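Local atomic coordinates of Thiol:disulfide interchange protein (Klebsiella pneumoniae, PDB entry 6DXN), a protein that probably acts as a periplasmic thiol:disulfide oxidoreductase of the DsbA subfamily, built on a thioredoxin domain. Residues K4-F12 with D179-K190; S17-F28 with R139-M147. One frame throughout, in Å; residues are numbered along the deposited sequence.

How the contacts relate
Along the chain the order is 4-12, 17-28, 139-147, 179-190, so contact 1 brackets contact 2, and their centres lie about 19 Å apart. Both belong to the thioredoxin fold and use its sheet differently. Contact 1 joins the lead-in to edge strand 12-14 with the C-terminal helix 173-188; contact 2 sets strand 25-29 across helix 131-146. Val26 and Phe28 face helix 131-146, whereas Leu25, alternating along the strand, meets the other helix: Leu25 CD1 is 3.9 Å from Val184 CG1. Strand 25-29 is thus covered by a helix on each face just before the predicted redox pair, Cys33 and Cys36.

Contact 1 (K4-F12 with D179-K190); sequences KDYQAGKNF and DMANLVLFLLNK
Tyr6 swings its CG anti to its own carbonyl carbon (chi1 -58°), while Phe186 holds CG anti to its backbone N (chi1 172°), and together these torsions turn the tyrosine ring against the helix with one edge toward the phenylalanine. In the thioredoxin fold of this DsbA-type protein, this is where the N-terminal loop ahead of strand 12-14 packs across one side of the C-terminal helix 173-188. The two rings form a T-shaped pair, the edge of Tyr6 directed at the face of Phe186, with centroids 5.4 Å apart and planes at 76°. Tyr6 CB also sits over that same face in a CH-pi contact. A second CH-pi contact covers the tyrosine itself: Leu183 CA stands 4.0 Å from the centroid of the Tyr6 ring, and Lys4 CB lies over the opposite face, so the ring is sandwiched.

Tyrosine suits this place because it is apolar along its ring and polar at its end. Its hydroxyl donates to the carboxylate of Asp179, with Tyr6 OH 2.6 Å from Asp179 OD1. The extended Lys4 chain completes the grip through a salt bridge, Lys4 NZ to Asp179 OD1 at 3.2 Å. The two donors approach this buried oxygen from opposite faces of the carboxylate plane, and the lysine probably helps to keep the acid charged. Asp179 OD2 turns elsewhere, to the backbone N of Ala169.

Further along, branched and aromatic side chains fill the interface. Leu183 CD1 fits between two rings, 3.5 Å from Tyr6 CG and 4.1 Å from Phe12 CD1. Phe12 is itself clasped on both faces: Ala8 CA covers one, and on the other the methyl Leu187 CD2 sits almost exactly over the ring centre, 3.8 Å from the centroid of Phe12.

Contact 2 (S17-F28 with R139-M147); sequences STVKQPPPLVEF and RQDNLVEKM
Phe28 and Val144 point opposite ways and overlap flank to flank, so that one methyl branch of the valine, Val144 CG2, settles 3.5 Å from Phe28 CD1. The side chain of selenomethionine Met147 runs roughly perpendicular to that of Phe28. Its selenium lies at the ring edge, 5.2 Å from the centroid of Phe28, a Met-aromatic contact made without covering either face. Bends in the Met147 chain at chi2 and chi3 carry its methyl onward, where a flexible, unbranched side chain can serve several neighbours: Met147 CE reaches head-on to Pro23 CD at a tight 3.5 Å, and to Val26 CG1 at 3.9 Å. Leu143 also directs CD2 at the Pro23 ring.

Arg139 supplies the polar bond of the contact, being long enough to reach the loop and flat enough to bond it in plane. Bent at chi2 (68°), it brings its guanidinium edge-on to the backbone of Gln21, and Arg139 NH2 donates to Gln21 O at 2.6 Å. The bond is nearly straight (168°) and lies in both the guanidinium and the carbonyl plane. Leu143 CD2 backs one face of this flat group. Earlier in the loop, Val19 CG2 presses to 3.4 Å from Lys146 CB, while the amine of Lys146 turns away to Asn142 and Glu145.

Here a strand of the thioredoxin-fold sheet is covered by a helix crossing it: strand 25-28 and helix 139-146 run almost perpendicular, their axes 10.7 Å apart. Within the sheet, Val26 and Phe28 meet Tyr156 of strand 154-157, and Tyr62 of strand 60-63 touches Pro23, Val26 and Leu143; beyond the helix, Gln140 packs against helix 71-83.

Contact 1 (K4-F12 with D179-K190)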
loop_
_atom_site.group_PDB
_atom_site.type_symbol
_atom_site.label_atom_id
_atom_site.label_comp_id
_atom_site.label_asym_id
_atom_site.label_seq_id
_atom_site.Cartn_x
_atom_site.Cartn_y
_atom_site.Cartn_z
ATOM N N LYS A 4 -11.931 -17.006 -14.159
ATOM C CA LYS A 4 -13.202 -16.521 -13.629
ATOM C C LYS A 4 -13.600 -15.203 -14.300
ATOM O O LYS A 4 -12.750 -14.378 -14.632
ATOM C CB LYS A 4 -13.096 -16.334 -12.114
ATOM C CG LYS A 4 -12.640 -17.568 -11.356
ATOM C CD LYS A 4 -12.505 -17.340 -9.875
ATOM C CE LYS A 4 -12.062 -18.580 -9.132
ATOM N NZ LYS A 4 -12.013 -18.343 -7.669
ATOM N N ASP A 5 -14.916 -15.025 -14.455
ATOM C CA ASP A 5 -15.518 -13.843 -15.055
ATOM C C ASP A 5 -15.989 -12.899 -13.939
ATOM O O ASP A 5 -17.198 -12.776 -13.689
ATOM C CB ASP A 5 -16.676 -14.244 -15.972
ATOM C CG ASP A 5 -17.278 -13.090 -16.755
ATOM O OD1 ASP A 5 -16.585 -12.063 -16.928
ATOM O OD2 ASP A 5 -18.439 -13.225 -17.180
ATOM N N TYR A 6 -15.024 -12.243 -13.275
ATOM C CA TYR A 6 -15.309 -11.301 -12.171
ATOM C C TYR A 6 -16.362 -10.276 -12.610
ATOM O O TYR A 6 -16.243 -9.644 -13.670
ATOM C CB TYR A 6 -14.014 -10.657 -11.672
ATOM C CG TYR A 6 -13.003 -11.665 -11.192
ATOM C CD1 TYR A 6 -13.160 -12.304 -9.975
ATOM C CD2 TYR A 6 -11.897 -11.994 -11.960
ATOM C CE1 TYR A 6 -12.239 -13.235 -9.525
ATOM C CE2 TYR A 6 -10.968 -12.927 -11.529
ATOM C CZ TYR A 6 -11.143 -13.552 -10.308
ATOM O OH TYR A 6 -10.239 -14.467 -9.873
ATOM N N GLN A 7 -17.376 -10.110 -11.751
ATOM C CA GLN A 7 -18.543 -9.292 -12.032
ATOM C C GLN A 7 -18.494 -7.944 -11.306
ATOM O O GLN A 7 -18.141 -7.874 -10.123
ATOM C CB GLN A 7 -19.784 -10.071 -11.590
ATOM C CG GLN A 7 -19.992 -11.367 -12.364
ATOM C CD GLN A 7 -20.468 -11.105 -13.771
ATOM O OE1 GLN A 7 -21.478 -10.435 -13.983
ATOM N NE2 GLN A 7 -19.758 -11.661 -14.742
ATOM N N ALA A 8 -18.841 -6.880 -12.046
ATOM C CA ALA A 8 -18.956 -5.550 -11.473
ATOM C C ALA A 8 -20.104 -5.587 -10.457
ATOM O O ALA A 8 -21.142 -6.197 -10.717
ATOM C CB ALA A 8 -19.215 -4.526 -12.546
ATOM N N GLY A 9 -19.899 -4.932 -9.312
ATOM C CA GLY A 9 -20.873 -4.892 -8.231
ATOM C C GLY A 9 -20.527 -5.900 -7.149
ATOM O O GLY A 9 -20.522 -5.569 -5.961
ATOM N N LYS A 10 -20.219 -7.129 -7.581
ATOM C CA LYS A 10 -19.871 -8.235 -6.685
ATOM C C LYS A 10 -18.392 -8.173 -6.278
ATOM O O LYS A 10 -18.078 -8.134 -5.088
ATOM C CB LYS A 10 -20.135 -9.574 -7.381
ATOM C CG LYS A 10 -19.770 -10.831 -6.593
ATOM C CD LYS A 10 -19.832 -12.079 -7.453
ATOM C CE LYS A 10 -19.452 -13.358 -6.738
ATOM N NZ LYS A 10 -20.440 -13.732 -5.700
ATOM N N ASN A 11 -17.508 -8.153 -7.285
ATOM C CA ASN A 11 -16.056 -8.235 -7.117
ATOM C C ASN A 11 -15.378 -6.858 -7.138
ATOM O O ASN A 11 -14.251 -6.725 -6.658
ATOM C CB ASN A 11 -15.448 -9.137 -8.196
ATOM C CG ASN A 11 -15.918 -10.572 -8.099
ATOM O OD1 ASN A 11 -16.528 -11.096 -9.035
ATOM N ND2 ASN A 11 -15.685 -11.200 -6.955
ATOM N N PHE A 12 -16.053 -5.845 -7.684
ATOM C CA PHE A 12 -15.438 -4.532 -7.782
ATOM C C PHE A 12 -16.491 -3.488 -8.162
ATOM O O PHE A 12 -17.522 -3.824 -8.752
ATOM C CB PHE A 12 -14.314 -4.554 -8.823
ATOM C CG PHE A 12 -14.776 -4.954 -10.203
ATOM C CD1 PHE A 12 -14.783 -6.284 -10.592
ATOM C CD2 PHE A 12 -15.244 -4.003 -11.098
ATOM C CE1 PHE A 12 -15.234 -6.656 -11.850
ATOM C CE2 PHE A 12 -15.699 -4.377 -12.354
ATOM C CZ PHE A 12 -15.687 -5.700 -12.726
ATOM N N ASP A 179 -6.638 -15.502 -5.814
ATOM C CA ASP A 179 -7.897 -14.995 -6.394
ATOM C C ASP A 179 -7.811 -13.469 -6.528
ATOM O O ASP A 179 -8.346 -12.881 -7.476
ATOM C CB ASP A 179 -9.103 -15.434 -5.549
ATOM C CG ASP A 179 -10.428 -15.491 -6.303
ATOM O OD1 ASP A 179 -10.386 -15.637 -7.533
ATOM O OD2 ASP A 179 -11.497 -15.417 -5.645
HETATM N N MSE A 180 -7.133 -12.832 -5.564
HETATM C CA MSE A 180 -6.970 -11.391 -5.576
HETATM C C MSE A 180 -6.078 -10.993 -6.724
HETATM O O MSE A 180 -6.389 -10.046 -7.456
HETATM C CB MSE A 180 -6.407 -10.913 -4.236
HETATM C CG MSE A 180 -5.864 -9.495 -4.349
HETATM SE SE MSE A 180 -7.319 -8.190 -4.517
HETATM C CE MSE A 180 -7.681 -7.947 -2.584
ATOM N N ALA A 181 -4.963 -11.715 -6.894
ATOM C CA ALA A 181 -4.021 -11.436 -7.988
ATOM C C ALA A 181 -4.713 -11.671 -9.337
ATOM O O ALA A 181 -4.467 -10.953 -10.301
ATOM C CB ALA A 181 -2.785 -12.284 -7.854
ATOM N N ASN A 182 -5.560 -12.704 -9.388
ATOM C CA ASN A 182 -6.314 -13.027 -10.609
ATOM C C ASN A 182 -7.264 -11.866 -10.938
ATOM O O ASN A 182 -7.290 -11.399 -12.079
ATOM C CB ASN A 182 -7.044 -14.365 -10.485
ATOM C CG ASN A 182 -6.124 -15.561 -10.616
ATOM O OD1 ASN A 182 -5.028 -15.458 -11.163
ATOM N ND2 ASN A 182 -6.575 -16.709 -10.146
ATOM N N LEU A 183 -8.016 -11.399 -9.929
ATOM C CA LEU A 183 -8.951 -10.272 -10.094
ATOM C C LEU A 183 -8.187 -9.014 -10.530
ATOM O O LEU A 183 -8.633 -8.305 -11.440
ATOM C CB LEU A 183 -9.713 -10.016 -8.789
ATOM C CG LEU A 183 -10.586 -8.759 -8.768
ATOM C CD1 LEU A 183 -11.616 -8.775 -9.886
ATOM C CD2 LEU A 183 -11.280 -8.601 -7.428
ATOM N N VAL A 184 -7.054 -8.728 -9.872
ATOM C CA VAL A 184 -6.248 -7.555 -10.242
ATOM C C VAL A 184 -5.924 -7.629 -11.743
ATOM O O VAL A 184 -6.129 -6.662 -12.483
ATOM C CB VAL A 184 -4.973 -7.423 -9.382
ATOM C CG1 VAL A 184 -3.898 -6.569 -10.052
ATOM C CG2 VAL A 184 -5.283 -6.868 -8.005
ATOM N N LEU A 185 -5.434 -8.791 -12.188
ATOM C CA LEU A 185 -5.055 -8.954 -13.592
ATOM C C LEU A 185 -6.268 -8.744 -14.508
ATOM O O LEU A 185 -6.152 -8.072 -15.529
ATOM C CB LEU A 185 -4.434 -10.338 -13.797
ATOM C CG LEU A 185 -2.996 -10.486 -13.309
ATOM C CD1 LEU A 185 -2.475 -11.882 -13.610
ATOM C CD2 LEU A 185 -2.098 -9.439 -13.945
ATOM N N PHE A 186 -7.406 -9.324 -14.116
ATOM C CA PHE A 186 -8.673 -9.219 -14.848
ATOM C C PHE A 186 -9.041 -7.742 -15.035
ATOM O O PHE A 186 -9.618 -7.362 -16.051
ATOM C CB PHE A 186 -9.792 -9.960 -14.109
ATOM C CG PHE A 186 -11.178 -9.767 -14.678
ATOM C CD1 PHE A 186 -11.955 -8.683 -14.304
ATOM C CD2 PHE A 186 -11.709 -10.673 -15.586
ATOM C CE1 PHE A 186 -13.224 -8.499 -14.832
ATOM C CE2 PHE A 186 -12.984 -10.498 -16.102
ATOM C CZ PHE A 186 -13.738 -9.411 -15.727
ATOM N N LEU A 187 -8.671 -6.908 -14.058
ATOM C CA LEU A 187 -8.999 -5.490 -14.131
ATOM C C LEU A 187 -7.977 -4.726 -14.982
ATOM O O LEU A 187 -8.358 -3.796 -15.680
ATOM C CB LEU A 187 -9.104 -4.916 -12.716
ATOM C CG LEU A 187 -10.343 -5.359 -11.936
ATOM C CD1 LEU A 187 -10.324 -4.800 -10.523
ATOM C CD2 LEU A 187 -11.620 -4.947 -12.660
ATOM N N LEU A 188 -6.698 -5.115 -14.913
ATOM C CA LEU A 188 -5.653 -4.439 -15.696
ATOM C C LEU A 188 -5.862 -4.695 -17.194
ATOM O O LEU A 188 -5.529 -3.837 -18.014
ATOM C CB LEU A 188 -4.273 -4.941 -15.262
ATOM C CG LEU A 188 -3.766 -4.415 -13.920
ATOM C CD1 LEU A 188 -2.551 -5.201 -13.461
ATOM C CD2 LEU A 188 -3.445 -2.927 -14.006
ATOM N N ASN A 189 -6.426 -5.867 -17.520
ATOM C CA ASN A 189 -6.656 -6.316 -18.898
ATOM C C ASN A 189 -8.069 -5.948 -19.366
ATOM O O ASN A 189 -8.629 -6.621 -20.243
ATOM C CB ASN A 189 -6.497 -7.835 -19.031
ATOM C CG ASN A 189 -5.207 -8.373 -18.447
ATOM O OD1 ASN A 189 -4.372 -7.616 -17.956
ATOM N ND2 ASN A 189 -5.047 -9.686 -18.483
ATOM N N LYS A 190 -8.634 -4.880 -18.800
ATOM C CA LYS A 190 -9.988 -4.462 -19.153
ATOM C C LYS A 190 -9.943 -3.310 -20.156
ATOM O O LYS A 190 -9.103 -2.420 -20.042
ATOM C CB LYS A 190 -10.758 -4.071 -17.888
ATOM C CG LYS A 190 -12.149 -3.508 -18.134
ATOM C CD LYS A 190 -12.972 -3.363 -16.888
ATOM C CE LYS A 190 -13.355 -4.693 -16.282
ATOM N NZ LYS A 190 -14.159 -4.512 -15.054
#

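Contact 2 (S17-F28 with R139-M147)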
loop_
_atom_site.group_PDB
_atom_site.type_symbol
_atom_site.label_atom_id
_atom_site.label_comp_id
_atom_site.label_asym_id
_atom_site.label_seq_id
_atom_site.Cartn_x
_atom_site.Cartn_y
_atom_site.Cartn_z
ATOM N N SER A 17 -12.770 9.093 -10.742
ATOM C CA SER A 17 -11.723 9.981 -10.258
ATOM C C SER A 17 -11.482 11.088 -11.289
ATOM O O SER A 17 -11.851 10.949 -12.457
ATOM C CB SER A 17 -10.456 9.217 -9.971
ATOM O OG SER A 17 -9.434 10.087 -9.505
ATOM N N THR A 18 -10.868 12.182 -10.828
ATOM C CA THR A 18 -10.538 13.327 -11.673
ATOM C C THR A 18 -9.029 13.308 -11.961
ATOM O O THR A 18 -8.551 14.019 -12.846
ATOM C CB THR A 18 -11.003 14.640 -11.025
ATOM O OG1 THR A 18 -10.862 15.678 -11.993
ATOM C CG2 THR A 18 -10.245 15.000 -9.764
ATOM N N VAL A 19 -8.302 12.471 -11.207
ATOM C CA VAL A 19 -6.847 12.314 -11.323
ATOM C C VAL A 19 -6.488 12.053 -12.792
ATOM O O VAL A 19 -7.007 11.133 -13.416
ATOM C CB VAL A 19 -6.336 11.189 -10.400
ATOM C CG1 VAL A 19 -4.853 10.907 -10.596
ATOM C CG2 VAL A 19 -6.627 11.491 -8.938
ATOM N N LYS A 20 -5.573 12.873 -13.318
ATOM C CA LYS A 20 -5.159 12.782 -14.712
ATOM C C LYS A 20 -4.378 11.482 -14.941
ATOM O O LYS A 20 -4.738 10.693 -15.816
ATOM C CB LYS A 20 -4.346 14.023 -15.090
ATOM C CG LYS A 20 -4.068 14.203 -16.579
ATOM C CD LYS A 20 -3.309 15.478 -16.891
ATOM C CE LYS A 20 -3.085 15.711 -18.371
ATOM N NZ LYS A 20 -4.360 15.900 -19.105
ATOM N N GLN A 21 -3.336 11.252 -14.131
ATOM C CA GLN A 21 -2.482 10.069 -14.288
ATOM C C GLN A 21 -2.493 9.242 -13.005
ATOM O O GLN A 21 -1.570 9.317 -12.198
ATOM C CB GLN A 21 -1.061 10.494 -14.672
ATOM C CG GLN A 21 -0.995 11.276 -15.979
ATOM C CD GLN A 21 -1.461 10.478 -17.173
ATOM O OE1 GLN A 21 -1.260 9.268 -17.258
ATOM N NE2 GLN A 21 -2.071 11.163 -18.128
ATOM N N PRO A 22 -3.534 8.410 -12.786
ATOM C CA PRO A 22 -3.615 7.582 -11.586
ATOM C C PRO A 22 -2.677 6.385 -11.676
ATOM O O PRO A 22 -2.418 5.878 -12.764
ATOM C CB PRO A 22 -5.075 7.107 -11.591
ATOM C CG PRO A 22 -5.427 7.046 -13.061
ATOM C CD PRO A 22 -4.674 8.199 -13.693
ATOM N N PRO A 23 -2.133 5.889 -10.545
ATOM C CA PRO A 23 -1.279 4.708 -10.585
ATOM C C PRO A 23 -2.026 3.578 -11.283
ATOM O O PRO A 23 -3.244 3.453 -11.159
ATOM C CB PRO A 23 -1.020 4.376 -9.109
ATOM C CG PRO A 23 -1.251 5.683 -8.383
ATOM C CD PRO A 23 -2.293 6.426 -9.189
ATOM N N PRO A 24 -1.348 2.769 -12.117
ATOM C CA PRO A 24 -2.008 1.629 -12.743
ATOM C C PRO A 24 -2.548 0.671 -11.667
ATOM O O PRO A 24 -3.568 -0.002 -11.873
ATOM C CB PRO A 24 -0.891 0.964 -13.557
ATOM C CG PRO A 24 0.130 2.056 -13.786
ATOM C CD PRO A 24 0.037 2.956 -12.574
ATOM N N LEU A 25 -1.842 0.619 -10.532
ATOM C CA LEU A 25 -2.213 -0.256 -9.433
ATOM C C LEU A 25 -1.702 0.338 -8.116
ATOM O O LEU A 25 -0.491 0.551 -7.936
ATOM C CB LEU A 25 -1.613 -1.644 -9.676
ATOM C CG LEU A 25 -1.924 -2.691 -8.606
ATOM C CD1 LEU A 25 -3.409 -3.018 -8.591
ATOM C CD2 LEU A 25 -1.098 -3.950 -8.822
ATOM N N VAL A 26 -2.640 0.604 -7.203
ATOM C CA VAL A 26 -2.290 1.184 -5.924
ATOM C C VAL A 26 -3.139 0.518 -4.832
ATOM O O VAL A 26 -4.329 0.217 -5.036
ATOM C CB VAL A 26 -2.433 2.723 -5.940
ATOM C CG1 VAL A 26 -3.861 3.177 -6.202
ATOM C CG2 VAL A 26 -1.910 3.360 -4.657
ATOM N N GLU A 27 -2.475 0.245 -3.703
ATOM C CA GLU A 27 -3.059 -0.301 -2.487
ATOM C C GLU A 27 -2.918 0.771 -1.409
ATOM O O GLU A 27 -1.799 1.099 -1.014
ATOM C CB GLU A 27 -2.354 -1.601 -2.066
ATOM C CG GLU A 27 -2.739 -2.117 -0.676
ATOM C CD GLU A 27 -1.917 -3.307 -0.188
ATOM O OE1 GLU A 27 -0.905 -3.635 -0.847
ATOM O OE2 GLU A 27 -2.286 -3.912 0.838
ATOM N N PHE A 28 -4.049 1.331 -0.976
ATOM C CA PHE A 28 -4.011 2.289 0.115
ATOM C C PHE A 28 -3.946 1.469 1.407
ATOM O O PHE A 28 -4.687 0.510 1.574
ATOM C CB PHE A 28 -5.189 3.266 0.043
ATOM C CG PHE A 28 -5.143 4.228 -1.125
ATOM C CD1 PHE A 28 -4.376 5.383 -1.064
ATOM C CD2 PHE A 28 -5.901 4.005 -2.262
ATOM C CE1 PHE A 28 -4.346 6.274 -2.126
ATOM C CE2 PHE A 28 -5.873 4.899 -3.323
ATOM C CZ PHE A 28 -5.093 6.028 -3.254
ATOM N N ARG A 139 1.856 13.232 -3.083
ATOM C CA ARG A 139 1.141 12.331 -4.013
ATOM C C ARG A 139 0.213 11.393 -3.225
ATOM O O ARG A 139 -0.958 11.198 -3.585
ATOM C CB ARG A 139 2.159 11.523 -4.828
ATOM C CG ARG A 139 1.580 10.443 -5.737
ATOM C CD ARG A 139 0.768 10.979 -6.904
ATOM N NE ARG A 139 0.465 9.954 -7.900
ATOM C CZ ARG A 139 -0.206 10.172 -9.031
ATOM N NH1 ARG A 139 -0.673 11.380 -9.302
ATOM N NH2 ARG A 139 -0.403 9.182 -9.889
ATOM N N GLN A 140 0.770 10.784 -2.180
ATOM C CA GLN A 140 0.051 9.847 -1.314
ATOM C C GLN A 140 -1.182 10.519 -0.686
ATOM O O GLN A 140 -2.281 9.974 -0.768
ATOM C CB GLN A 140 1.021 9.280 -0.273
ATOM C CG GLN A 140 1.925 8.183 -0.832
ATOM C CD GLN A 140 3.065 7.823 0.090
ATOM O OE1 GLN A 140 3.093 6.753 0.692
ATOM N NE2 GLN A 140 4.009 8.739 0.239
ATOM N N ASP A 141 -0.997 11.698 -0.076
ATOM C CA ASP A 141 -2.084 12.440 0.582
ATOM C C ASP A 141 -3.131 12.918 -0.441
ATOM O O ASP A 141 -4.344 12.841 -0.202
ATOM C CB ASP A 141 -1.533 13.631 1.374
ATOM C CG ASP A 141 -0.631 13.263 2.545
ATOM O OD1 ASP A 141 -0.739 12.116 3.047
ATOM O OD2 ASP A 141 0.180 14.131 2.949
ATOM N N ASN A 142 -2.660 13.413 -1.587
ATOM C CA ASN A 142 -3.549 13.958 -2.613
ATOM C C ASN A 142 -4.477 12.872 -3.186
ATOM O O ASN A 142 -5.661 13.125 -3.416
ATOM C CB ASN A 142 -2.752 14.594 -3.755
ATOM C CG ASN A 142 -3.641 15.294 -4.761
ATOM O OD1 ASN A 142 -4.562 16.018 -4.384
ATOM N ND2 ASN A 142 -3.363 15.093 -6.036
ATOM N N LEU A 143 -3.938 11.673 -3.419
ATOM C CA LEU A 143 -4.740 10.588 -4.019
ATOM C C LEU A 143 -5.733 9.994 -3.009
ATOM O O LEU A 143 -6.811 9.548 -3.415
ATOM C CB LEU A 143 -3.821 9.528 -4.636
ATOM C CG LEU A 143 -3.497 9.746 -6.119
ATOM C CD1 LEU A 143 -3.097 11.178 -6.418
ATOM C CD2 LEU A 143 -2.424 8.790 -6.591
ATOM N N VAL A 144 -5.392 10.000 -1.715
ATOM C CA VAL A 144 -6.345 9.500 -0.717
ATOM C C VAL A 144 -7.616 10.360 -0.804
ATOM O O VAL A 144 -8.734 9.848 -0.679
ATOM C CB VAL A 144 -5.737 9.466 0.701
ATOM C CG1 VAL A 144 -6.797 9.365 1.787
ATOM C CG2 VAL A 144 -4.722 8.346 0.839
ATOM N N GLU A 145 -7.429 11.662 -1.048
ATOM C CA GLU A 145 -8.545 12.596 -1.198
ATOM C C GLU A 145 -9.223 12.386 -2.566
ATOM O O GLU A 145 -10.403 12.033 -2.629
ATOM C CB GLU A 145 -8.051 14.029 -0.962
ATOM C CG GLU A 145 -9.108 15.102 -1.150
ATOM C CD GLU A 145 -9.255 15.642 -2.563
ATOM O OE1 GLU A 145 -8.221 16.002 -3.173
ATOM O OE2 GLU A 145 -10.396 15.701 -3.054
ATOM N N LYS A 146 -8.469 12.556 -3.656
ATOM C CA LYS A 146 -9.050 12.459 -5.021
ATOM C C LYS A 146 -9.761 11.114 -5.242
ATOM O O LYS A 146 -10.892 11.092 -5.736
ATOM C CB LYS A 146 -7.973 12.709 -6.081
ATOM C CG LYS A 146 -7.402 14.123 -6.107
ATOM C CD LYS A 146 -8.444 15.202 -6.336
ATOM C CE LYS A 146 -7.844 16.581 -6.524
ATOM N NZ LYS A 146 -7.029 16.991 -5.354
HETATM N N MSE A 147 -9.114 10.003 -4.862
HETATM C CA MSE A 147 -9.706 8.668 -5.052
HETATM C C MSE A 147 -10.829 8.348 -4.070
HETATM O O MSE A 147 -11.532 7.351 -4.245
HETATM C CB MSE A 147 -8.603 7.618 -5.035
HETATM C CG MSE A 147 -7.575 7.942 -6.119
HETATM SE SE MSE A 147 -6.871 6.303 -6.949
HETATM C CE MSE A 147 -4.994 6.849 -7.031
#